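Local coordinates for protein cAMP factor (Mobiluncus curtisii, PDB 6JLC) that probably acts as a pore-forming co-haemolytic toxin, here represented by a mainly helical part of a longer chain, at residues A[55-58]-A[63-66]; A[108-113]-A[129-134]. All coordinates share one frame; numbering follows the deposited sequence.

How the interactions relate
Interaction 1 (55-58 with 63-66) lies at the surface, its centre about 31 Å from the centre of the chain, and folds the loop after helix 41-59 back on the end of that helix. Interaction 2 (108-113 with 129-134) joins two separate helices, 97-114 and 121-139, its centre about 16 Å from the chain centre, and is partly buried. Their chemistry differs accordingly: the first is apolar, valine methyls against the CB and methyl of a threonine, while the second sets an apolar pair of two buried residues beside a water-bridged ion pair. They share no helix, and their centres are about 26 Å apart. Helix 68-91 links the two neighbourhoods, receiving Leu55 from one and Leu131 from the other.

Interaction 1: A[55-58]-A[63-66]; sequences LAVV and QTLA
With CG1 trans to its backbone N (chi1 168°), Val57 reaches out from the last part of helix 41-59 to meet Thr64, whose own rotation about CA-CB (chi1 178°) sets OG1 opposite the backbone N and leaves the methyl CG2 between N and the carbonyl carbon, facing the helix. Val57 CG1 lies 3.9 Å from Thr64 CB. On Val58 the other methyl does the work: its CG2 comes within 3.7 Å of Thr64 CG2, a methyl-to-methyl contact. Both valines cross the threonine at about a right angle, and Thr64 CG2 touches each of them, being 4.1 Å from Val57 CG1.

The same rotation turns Thr64 OG1 to its own loop backbone, where it accepts a weak hydrogen bond from Ala66 N at 3.4 Å. This N-H points nearly straight at the oxygen (163°), so the methyl packs on the helix while the hydroxyl oxygen accepts weakly from the residue two further on, the pattern of an ST turn.

The contact buries 139 Å² and folds the link between helices 41-59 and 68-91 over the end of the first. Val58 also touches Ala11 of helix 8-31, and Leu55, nearly one turn earlier, packs between helices 8-31 and 68-91.

Interaction 2: A[108-113]-A[129-134]; sequences TRAIMR and SDLRAT
Asp130 meets Arg109 across the interface between helices 121-139 and 97-114. Its carboxyl carbon is trans to the backbone N (chi1 179°), and OD2 comes to 3.8 Å from Arg109 NH1, a long salt bridge. The two charged groups do not lie flat against each other: their planes are 72° apart, and OD2 approaches the guanidinium obliquely. Arg109 reaches this position through a bend at chi3 (61°).

Two waters bridge the same two groups. The first accepts from Arg109 NH1, lying in plane at the guanidinium edge, and donates to Asp130 OD2 at 2.8 Å. The second accepts from the same nitrogen at 3.0 Å and gives a weak bond to OD1, so each carboxylate oxygen has its own water link to NH1. Asp130 OD2 is also hydrogen-bonded to Ser106 OG of helix 97-114, a direct tie that should help to orient the carboxylate.

These helices form an antiparallel hairpin, joined by a short connection after residue 114, and at this point their backbones come close: Ala110 and Leu131 CA atoms are 7.7 Å apart. Leu131 brings the end of its side chain toward helix 97-114, CD1 lying 4.0 Å from Ala110 CB, where the small methyl permits the near approach. Both residues are buried, and Leu131 further packs on Leu77 and Ile81 of helix 68-91, beside the polar Arg109-Asp130 pair.

Arg132, the next residue, turns to helix 68-91, where its NE forms a salt bridge with Glu80. At Thr134 the hydroxyl donates back to Asp130 O at 2.7 Å. Thr134 N reaches that same carbonyl oxygen from the opposite face of its plane, while the Thr134 side chain rests on Leu103 and Ser106 of helix 97-114.

Interaction 1: A[55-58]-A[63-66]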
ATOM      1  N   LEU A  55       9.726 -20.558 -11.671  1.00 25.10           N
ATOM      2  CA  LEU A  55      10.281 -19.873 -12.837  1.00 28.06           C
ATOM      3  C   LEU A  55      11.798 -19.980 -12.870  1.00 27.83           C
ATOM      4  O   LEU A  55      12.397 -20.085 -13.949  1.00 30.49           O
ATOM      5  CB  LEU A  55       9.855 -18.410 -12.833  1.00 21.95           C
ATOM      6  CG  LEU A  55       8.390 -18.151 -13.217  1.00 25.50           C
ATOM      7  CD1 LEU A  55       7.951 -16.802 -12.680  1.00 24.10           C
ATOM      8  CD2 LEU A  55       8.205 -18.215 -14.708  1.00 26.15           C
ATOM      9  N   ALA A  56      12.440 -19.929 -11.696  1.00 25.28           N
ATOM     10  CA  ALA A  56      13.897 -19.984 -11.649  1.00 30.09           C
ATOM     11  C   ALA A  56      14.411 -21.304 -12.195  1.00 32.05           C
ATOM     12  O   ALA A  56      15.527 -21.368 -12.732  1.00 34.61           O
ATOM     13  CB  ALA A  56      14.396 -19.761 -10.220  1.00 28.97           C
ATOM     14  N   VAL A  57      13.616 -22.365 -12.065  1.00 28.18           N
ATOM     15  CA  VAL A  57      13.991 -23.651 -12.635  1.00 32.14           C
ATOM     16  C   VAL A  57      14.122 -23.537 -14.146  1.00 34.26           C
ATOM     17  O   VAL A  57      15.083 -24.041 -14.740  1.00 38.28           O
ATOM     18  CB  VAL A  57      12.958 -24.720 -12.226  1.00 40.89           C
ATOM     19  CG1 VAL A  57      13.152 -25.984 -13.023  1.00 36.62           C
ATOM     20  CG2 VAL A  57      13.054 -24.988 -10.727  1.00 44.98           C
ATOM     21  N   VAL A  58      13.168 -22.849 -14.788  1.00 28.28           N
ATOM     22  CA  VAL A  58      13.231 -22.660 -16.236  1.00 31.80           C
ATOM     23  C   VAL A  58      14.359 -21.700 -16.596  1.00 28.87           C
ATOM     24  O   VAL A  58      15.132 -21.950 -17.533  1.00 30.38           O
ATOM     25  CB  VAL A  58      11.878 -22.157 -16.775  1.00 33.13           C
ATOM     26  CG1 VAL A  58      11.983 -21.821 -18.264  1.00 27.22           C
ATOM     27  CG2 VAL A  58      10.763 -23.183 -16.513  1.00 35.71           C
ATOM     28  N   GLN A  63      14.373 -28.434 -16.684  1.00 44.20           N
ATOM     29  CA  GLN A  63      13.068 -28.678 -17.284  1.00 52.59           C
ATOM     30  C   GLN A  63      12.074 -29.094 -16.208  1.00 55.69           C
ATOM     31  O   GLN A  63      12.240 -30.144 -15.575  1.00 50.30           O
ATOM     32  CB  GLN A  63      13.167 -29.742 -18.375  1.00 67.58           C
ATOM     33  CG  GLN A  63      12.054 -29.664 -19.423  1.00 86.96           C
ATOM     34  CD  GLN A  63      11.593 -28.235 -19.696  1.00100.17           C
ATOM     35  OE1 GLN A  63      10.561 -27.797 -19.195  1.00105.81           O
ATOM     36  NE2 GLN A  63      12.360 -27.510 -20.485  1.00100.64           N
ATOM     37  N   THR A  64      11.042 -28.276 -16.012  1.00 55.86           N
ATOM     38  CA  THR A  64       9.925 -28.596 -15.140  1.00 47.60           C
ATOM     39  C   THR A  64       8.683 -28.827 -15.990  1.00 51.37           C
ATOM     40  O   THR A  64       8.484 -28.152 -17.006  1.00 44.36           O
ATOM     41  CB  THR A  64       9.674 -27.473 -14.124  1.00 48.89           C
ATOM     42  OG1 THR A  64       8.535 -27.801 -13.323  1.00 53.61           O
ATOM     43  CG2 THR A  64       9.419 -26.123 -14.816  1.00 44.68           C
ATOM     44  N   LEU A  65       7.857 -29.786 -15.588  1.00 50.67           N
ATOM     45  CA  LEU A  65       6.638 -30.078 -16.327  1.00 54.01           C
ATOM     46  C   LEU A  65       5.458 -29.218 -15.885  1.00 54.52           C
ATOM     47  O   LEU A  65       4.327 -29.481 -16.305  1.00 50.57           O
ATOM     48  CB  LEU A  65       6.297 -31.567 -16.214  1.00 54.97           C
ATOM     49  CG  LEU A  65       7.263 -32.506 -16.953  1.00 57.30           C
ATOM     50  CD1 LEU A  65       6.668 -33.899 -17.083  1.00 54.50           C
ATOM     51  CD2 LEU A  65       7.664 -31.954 -18.324  1.00 54.09           C
ATOM     52  N   ALA A  66       5.697 -28.191 -15.072  1.00 55.12           N
ATOM     53  CA  ALA A  66       4.628 -27.286 -14.669  1.00 61.88           C
ATOM     54  C   ALA A  66       4.091 -26.518 -15.877  1.00 65.22           C
ATOM     55  O   ALA A  66       4.858 -26.004 -16.699  1.00 73.22           O
ATOM     56  CB  ALA A  66       5.132 -26.318 -13.593  1.00 54.56           C
TER

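Interaction 2: A[108-113]-A[129-134]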
ATOM      1  N   THR A 108      -8.528  -9.642  -2.066  1.00 23.16           N
ATOM      2  CA  THR A 108      -8.445 -10.854  -1.254  1.00 28.10           C
ATOM      3  C   THR A 108      -8.821 -12.089  -2.072  1.00 26.30           C
ATOM      4  O   THR A 108      -8.130 -13.113  -2.022  1.00 24.72           O
ATOM      5  CB  THR A 108      -9.347 -10.732  -0.016  1.00 26.25           C
ATOM      6  OG1 THR A 108      -8.861  -9.671   0.824  1.00 26.67           O
ATOM      7  CG2 THR A 108      -9.361 -12.038   0.774  1.00 24.94           C
ATOM      8  N   ARG A 109      -9.918 -12.003  -2.836  1.00 25.33           N
ATOM      9  CA  ARG A 109     -10.320 -13.128  -3.679  1.00 24.44           C
ATOM     10  C   ARG A 109      -9.229 -13.478  -4.678  1.00 27.12           C
ATOM     11  O   ARG A 109      -8.973 -14.657  -4.930  1.00 25.29           O
ATOM     12  CB  ARG A 109     -11.620 -12.808  -4.423  1.00 25.17           C
ATOM     13  CG  ARG A 109     -12.861 -12.774  -3.539  1.00 25.81           C
ATOM     14  CD  ARG A 109     -14.129 -12.672  -4.404  1.00 32.76           C
ATOM     15  NE  ARG A 109     -14.273 -13.813  -5.309  1.00 35.54           N
ATOM     16  CZ  ARG A 109     -14.464 -13.723  -6.625  1.00 37.46           C
ATOM     17  NH1 ARG A 109     -14.532 -12.537  -7.221  1.00 40.55           N
ATOM     18  NH2 ARG A 109     -14.587 -14.829  -7.347  1.00 38.15           N
ATOM     19  N   ALA A 110      -8.586 -12.457  -5.264  1.00 22.74           N
ATOM     20  CA  ALA A 110      -7.501 -12.694  -6.218  1.00 21.51           C
ATOM     21  C   ALA A 110      -6.326 -13.401  -5.553  1.00 24.30           C
ATOM     22  O   ALA A 110      -5.716 -14.304  -6.143  1.00 22.93           O
ATOM     23  CB  ALA A 110      -7.036 -11.375  -6.842  1.00 21.46           C
ATOM     24  N   ILE A 111      -5.988 -13.004  -4.320  1.00 21.47           N
ATOM     25  CA  ILE A 111      -4.890 -13.667  -3.607  1.00 22.89           C
ATOM     26  C   ILE A 111      -5.254 -15.113  -3.297  1.00 24.80           C
ATOM     27  O   ILE A 111      -4.422 -16.025  -3.419  1.00 23.97           O
ATOM     28  CB  ILE A 111      -4.537 -12.906  -2.316  1.00 25.00           C
ATOM     29  CG1 ILE A 111      -3.918 -11.542  -2.644  1.00 23.98           C
ATOM     30  CG2 ILE A 111      -3.559 -13.732  -1.465  1.00 25.37           C
ATOM     31  CD1 ILE A 111      -3.841 -10.613  -1.438  1.00 22.88           C
ATOM     32  N   MET A 112      -6.481 -15.340  -2.825  1.00 25.18           N
ATOM     33  CA  MET A 112      -6.896 -16.712  -2.543  1.00 25.29           C
ATOM     34  C   MET A 112      -6.815 -17.572  -3.801  1.00 27.52           C
ATOM     35  O   MET A 112      -6.356 -18.720  -3.749  1.00 27.19           O
ATOM     36  CB  MET A 112      -8.313 -16.738  -1.957  1.00 27.91           C
ATOM     37  CG  MET A 112      -8.469 -15.977  -0.643  1.00 29.99           C
ATOM     38  SD  MET A 112      -7.347 -16.590   0.641  1.00 39.12           S
ATOM     39  CE  MET A 112      -7.993 -18.244   0.895  1.00 44.67           C
ATOM     40  N   ARG A 113      -7.223 -17.021  -4.948  1.00 23.30           N
ATOM     41  CA  ARG A 113      -7.171 -17.791  -6.191  1.00 25.69           C
ATOM     42  C   ARG A 113      -5.733 -18.045  -6.631  1.00 26.96           C
ATOM     43  O   ARG A 113      -5.385 -19.164  -7.018  1.00 25.14           O
ATOM     44  CB  ARG A 113      -7.948 -17.073  -7.298  1.00 26.86           C
ATOM     45  CG  ARG A 113      -8.258 -17.946  -8.521  1.00 30.89           C
ATOM     46  CD  ARG A 113      -9.124 -19.142  -8.143  1.00 27.96           C
ATOM     47  NE  ARG A 113     -10.517 -18.726  -7.946  1.00 31.50           N
ATOM     48  CZ  ARG A 113     -11.498 -19.509  -7.495  1.00 38.59           C
ATOM     49  NH1 ARG A 113     -11.265 -20.782  -7.178  1.00 32.23           N
ATOM     50  NH2 ARG A 113     -12.729 -19.009  -7.353  1.00 38.73           N
ATOM     51  N   SER A 129      -9.517  -9.676 -14.612  1.00 26.18           N
ATOM     52  CA  SER A 129     -10.633  -8.862 -15.080  1.00 24.76           C
ATOM     53  C   SER A 129     -11.421  -8.278 -13.911  1.00 29.39           C
ATOM     54  O   SER A 129     -11.896  -7.134 -13.980  1.00 30.47           O
ATOM     55  CB  SER A 129     -11.550  -9.698 -15.974  1.00 31.07           C
ATOM     56  OG  SER A 129     -10.869 -10.069 -17.158  1.00 32.97           O
ATOM     57  N   ASP A 130     -11.567  -9.045 -12.828  1.00 26.94           N
ATOM     58  CA  ASP A 130     -12.362  -8.565 -11.700  1.00 28.99           C
ATOM     59  C   ASP A 130     -11.647  -7.446 -10.953  1.00 27.33           C
ATOM     60  O   ASP A 130     -12.292  -6.502 -10.482  1.00 25.79           O
ATOM     61  CB  ASP A 130     -12.672  -9.711 -10.750  1.00 26.28           C
ATOM     62  CG  ASP A 130     -13.485  -9.263  -9.551  1.00 34.37           C
ATOM     63  OD1 ASP A 130     -14.672  -8.912  -9.734  1.00 35.97           O
ATOM     64  OD2 ASP A 130     -12.941  -9.270  -8.425  1.00 33.71           O
ATOM     65  N   LEU A 131     -10.325  -7.547 -10.799  1.00 24.18           N
ATOM     66  CA  LEU A 131      -9.585  -6.438 -10.205  1.00 22.96           C
ATOM     67  C   LEU A 131      -9.777  -5.158 -11.015  1.00 25.64           C
ATOM     68  O   LEU A 131     -10.015  -4.086 -10.448  1.00 27.54           O
ATOM     69  CB  LEU A 131      -8.105  -6.789 -10.105  1.00 23.19           C
ATOM     70  CG  LEU A 131      -7.708  -7.847  -9.079  1.00 21.72           C
ATOM     71  CD1 LEU A 131      -6.289  -8.376  -9.378  1.00 21.69           C
ATOM     72  CD2 LEU A 131      -7.783  -7.267  -7.660  1.00 22.64           C
ATOM     73  N   ARG A 132      -9.686  -5.249 -12.346  1.00 29.39           N
ATOM     74  CA  ARG A 132      -9.813  -4.053 -13.174  1.00 32.28           C
ATOM     75  C   ARG A 132     -11.227  -3.499 -13.121  1.00 29.96           C
ATOM     76  O   ARG A 132     -11.422  -2.282 -12.999  1.00 32.37           O
ATOM     77  CB  ARG A 132      -9.418  -4.359 -14.617  1.00 29.09           C
ATOM     78  CG  ARG A 132      -7.926  -4.654 -14.761  1.00 29.49           C
ATOM     79  CD  ARG A 132      -7.596  -5.271 -16.099  1.00 32.84           C
ATOM     80  NE  ARG A 132      -6.171  -5.547 -16.208  1.00 31.60           N
ATOM     81  CZ  ARG A 132      -5.601  -6.125 -17.257  1.00 37.72           C
ATOM     82  NH1 ARG A 132      -6.344  -6.496 -18.291  1.00 39.00           N
ATOM     83  NH2 ARG A 132      -4.292  -6.346 -17.262  1.00 33.11           N
ATOM     84  N   ALA A 133     -12.222  -4.377 -13.231  1.00 27.49           N
ATOM     85  CA  ALA A 133     -13.609  -3.930 -13.185  1.00 30.85           C
ATOM     86  C   ALA A 133     -13.930  -3.297 -11.839  1.00 32.45           C
ATOM     87  O   ALA A 133     -14.656  -2.292 -11.768  1.00 29.58           O
ATOM     88  CB  ALA A 133     -14.543  -5.104 -13.463  1.00 31.65           C
ATOM     89  N   THR A 134     -13.394  -3.871 -10.761  1.00 28.47           N
ATOM     90  CA  THR A 134     -13.689  -3.351  -9.432  1.00 25.54           C
ATOM     91  C   THR A 134     -13.033  -1.994  -9.230  1.00 27.46           C
ATOM     92  O   THR A 134     -13.667  -1.066  -8.714  1.00 28.35           O
ATOM     93  CB  THR A 134     -13.241  -4.342  -8.357  1.00 28.40           C
ATOM     94  OG1 THR A 134     -13.941  -5.583  -8.548  1.00 27.73           O
ATOM     95  CG2 THR A 134     -13.579  -3.814  -6.971  1.00 27.31           C
TER
HETATM   96  O   HOH W   1     -14.477  -9.661  -6.080  1.00 35.00           O
HETATM   97  O   HOH W   2     -15.645 -11.802  -9.930  1.00 50.47           O